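Local atomic coordinates of possible prolidase (Bifidobacterium longum NCC2705, PDB entry 2P9B), a protein that probably acts as an amidohydrolase-family enzyme that hydrolyses carbon-nitrogen bonds, possibly as a prolidase, although its substrate is not established. Residues Ile132-Asp137 with Leu160-Leu165. Numbering follows the deposited sequence.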
ATOM      1  N   ILE A 132       5.366  -0.738  -3.215  1.00  9.04           N
ATOM      2  CA  ILE A 132       4.228  -1.582  -2.895  1.00  8.91           C
ATOM      3  C   ILE A 132       4.654  -2.657  -1.919  1.00  9.93           C
ATOM      4  O   ILE A 132       5.841  -2.973  -1.806  1.00 10.21           O
ATOM      5  CB  ILE A 132       3.641  -2.315  -4.152  1.00  8.99           C
ATOM      6  CG1 ILE A 132       4.673  -3.288  -4.742  1.00 10.63           C
ATOM      7  CG2 ILE A 132       3.198  -1.304  -5.185  1.00 11.52           C
ATOM      8  CD1 ILE A 132       4.125  -4.137  -5.893  1.00 10.58           C
ATOM      9  N   ARG A 133       3.682  -3.191  -1.189  1.00  9.00           N
ATOM     10  CA  ARG A 133       3.932  -4.304  -0.290  1.00  8.79           C
ATOM     11  C   ARG A 133       2.918  -5.349  -0.705  1.00  9.11           C
ATOM     12  O   ARG A 133       1.732  -5.049  -0.795  1.00  9.43           O
ATOM     13  CB  ARG A 133       3.683  -3.959   1.180  1.00  8.49           C
ATOM     14  CG  ARG A 133       3.725  -5.219   2.065  1.00  8.98           C
ATOM     15  CD  ARG A 133       3.542  -4.923   3.544  1.00 10.30           C
ATOM     16  NE  ARG A 133       2.265  -4.264   3.814  1.00 10.86           N
ATOM     17  CZ  ARG A 133       1.728  -4.143   5.023  1.00 10.48           C
ATOM     18  NH1 ARG A 133       2.349  -4.644   6.082  1.00 12.14           N
ATOM     19  NH2 ARG A 133       0.573  -3.503   5.177  1.00 11.34           N
ATOM     20  N   THR A 134       3.374  -6.561  -1.001  1.00 10.23           N
ATOM     21  CA  THR A 134       2.419  -7.608  -1.335  1.00 10.41           C
ATOM     22  C   THR A 134       2.087  -8.283  -0.007  1.00 10.34           C
ATOM     23  O   THR A 134       2.921  -8.322   0.901  1.00 11.39           O
ATOM     24  CB  THR A 134       3.001  -8.659  -2.319  1.00 10.15           C
ATOM     25  OG1 THR A 134       4.140  -9.311  -1.737  1.00 12.33           O
ATOM     26  CG2 THR A 134       3.392  -7.992  -3.626  1.00 11.14           C
ATOM     27  N   LEU A 135       0.863  -8.779   0.123  1.00 10.25           N
ATOM     28  CA  LEU A 135       0.452  -9.459   1.339  1.00 11.37           C
ATOM     29  C   LEU A 135      -0.230 -10.770   0.991  1.00 12.99           C
ATOM     30  O   LEU A 135      -1.411 -10.966   1.267  1.00 15.62           O
ATOM     31  CB  LEU A 135      -0.491  -8.575   2.163  1.00 12.99           C
ATOM     32  CG  LEU A 135       0.201  -7.355   2.781  1.00 13.83           C
ATOM     33  CD1 LEU A 135      -0.821  -6.460   3.480  1.00 14.45           C
ATOM     34  CD2 LEU A 135       1.274  -7.844   3.753  1.00 13.16           C
ATOM     35  N   GLY A 136       0.532 -11.664   0.375  1.00 13.22           N
ATOM     36  CA  GLY A 136      -0.000 -12.956  -0.003  1.00 13.72           C
ATOM     37  C   GLY A 136       0.356 -13.286  -1.434  1.00 12.82           C
ATOM     38  O   GLY A 136      -0.400 -12.975  -2.356  1.00 16.20           O
ATOM     39  N   ASP A 137       1.523 -13.895  -1.619  1.00 12.01           N
ATOM     40  CA  ASP A 137       1.990 -14.290  -2.946  1.00 11.77           C
ATOM     41  C   ASP A 137       1.677 -15.775  -3.105  1.00 12.80           C
ATOM     42  O   ASP A 137       1.253 -16.425  -2.154  1.00 14.05           O
ATOM     43  CB  ASP A 137       3.508 -14.094  -3.075  1.00 10.56           C
ATOM     44  CG  ASP A 137       3.959 -12.679  -2.729  1.00 10.96           C
ATOM     45  OD1 ASP A 137       3.164 -11.744  -2.912  1.00 13.09           O
ATOM     46  OD2 ASP A 137       5.115 -12.501  -2.289  1.00 12.66           O
ATOM     47  N   LEU A 160       8.046  -4.811  -1.296  1.00 10.67           N
ATOM     48  CA  LEU A 160       8.205  -5.525  -0.036  1.00 10.08           C
ATOM     49  C   LEU A 160       7.382  -6.775  -0.326  1.00 11.68           C
ATOM     50  O   LEU A 160       6.156  -6.709  -0.414  1.00 11.69           O
ATOM     51  CB  LEU A 160       7.606  -4.764   1.142  1.00 11.34           C
ATOM     52  CG  LEU A 160       8.527  -3.755   1.827  1.00 12.14           C
ATOM     53  CD1 LEU A 160       8.718  -2.531   0.944  1.00 15.74           C
ATOM     54  CD2 LEU A 160       7.915  -3.369   3.162  1.00 13.96           C
ATOM     55  N   ALA A 161       8.064  -7.902  -0.504  1.00 10.65           N
ATOM     56  CA  ALA A 161       7.410  -9.170  -0.823  1.00 10.85           C
ATOM     57  C   ALA A 161       7.163 -10.010   0.422  1.00 10.15           C
ATOM     58  O   ALA A 161       8.064 -10.228   1.221  1.00 11.67           O
ATOM     59  CB  ALA A 161       8.266  -9.958  -1.819  1.00 10.19           C
ATOM     60  N   SER A 162       5.933 -10.494   0.559  1.00 10.19           N
ATOM     61  CA  SER A 162       5.541 -11.288   1.713  1.00  9.94           C
ATOM     62  C   SER A 162       5.674 -12.792   1.539  1.00 10.96           C
ATOM     63  O   SER A 162       5.674 -13.528   2.525  1.00 12.24           O
ATOM     64  CB  SER A 162       4.079 -11.005   2.040  1.00 10.48           C
ATOM     65  OG  SER A 162       3.256 -11.550   1.016  1.00 13.05           O
ATOM     66  N   GLY A 163       5.783 -13.256   0.300  1.00 11.44           N
ATOM     67  CA  GLY A 163       5.814 -14.694   0.097  1.00 11.73           C
ATOM     68  C   GLY A 163       4.388 -15.142   0.385  1.00 13.50           C
ATOM     69  O   GLY A 163       3.493 -14.296   0.475  1.00 12.32           O
ATOM     70  N   PRO A 164       4.122 -16.447   0.531  1.00 13.27           N
ATOM     71  CA  PRO A 164       2.736 -16.846   0.810  1.00 13.71           C
ATOM     72  C   PRO A 164       2.256 -16.400   2.187  1.00 13.62           C
ATOM     73  O   PRO A 164       3.034 -16.347   3.137  1.00 13.68           O
ATOM     74  CB  PRO A 164       2.771 -18.371   0.666  1.00 16.78           C
ATOM     75  CG  PRO A 164       4.213 -18.723   0.894  1.00 18.56           C
ATOM     76  CD  PRO A 164       4.965 -17.614   0.230  1.00 15.05           C
ATOM     77  N   LEU A 165       0.977 -16.066   2.302  1.00 14.72           N
ATOM     78  CA  LEU A 165       0.478 -15.638   3.600  1.00 15.33           C
ATOM     79  C   LEU A 165       0.318 -16.864   4.483  1.00 15.18           C
ATOM     80  O   LEU A 165       0.243 -17.990   3.990  1.00 16.17           O
ATOM     81  CB  LEU A 165      -0.849 -14.883   3.462  1.00 18.25           C
ATOM     82  CG  LEU A 165      -2.100 -15.603   2.964  1.00 18.59           C
ATOM     83  CD1 LEU A 165      -2.708 -16.441   4.078  1.00 19.07           C
ATOM     84  CD2 LEU A 165      -3.102 -14.560   2.492  1.00 21.43           C
TER
HETATM   85  O   HOH W   1      -0.522 -16.269  -0.252  1.00 15.92           O
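R133 and L160 form a parallel beta bridge where strand 129-134 runs beside strand 158-160, in the way neighbouring strands pair in the TIM-barrel fold of amidohydrolases. Two backbone bonds flank the bridge: L160 N gives its hydrogen to I132 O, and T134 N to L160 O (2.8 Å). The CB atoms of R133 and L160 lie 4.0 Å apart on one face of the sheet, but the arginine then leads away to a salt bridge with E265 and a hydrogen bond to A76 O.

From the end of strand 129-134 onward, side chains carry most of the pairing. T134 OG1, held between its backbone N and carbonyl carbon (chi1 61°), accepts from S162 N at 3.1 Å and donates to the syn lone pair of D137 OD1. S162 OG, similarly placed, accepts from G136 N (2.8 Å) and donates in plane to a lone pair of G163 O. That carbonyl also receives the one backbone bond here, from D137 N, above its plane. In return G163 N reaches D137 OD2 at 2.8 Å, 55° out of the carboxylate plane.

Around the end of the loop, P164 CA-H points at D137 O, and a water links D137 O to L165 N. Nonpolar contact is slight here: L165 CB lies 4.1 Å from G136 CA.

Each hydroxyl thus accepts from a backbone N-H of the other segment and donates its own hydrogen within its segment. With the D137 carboxylate they satisfy buried polar groups and tie the two loops together, next to H79, whose ND1 bonds G136 O and which may belong to an empty metal site.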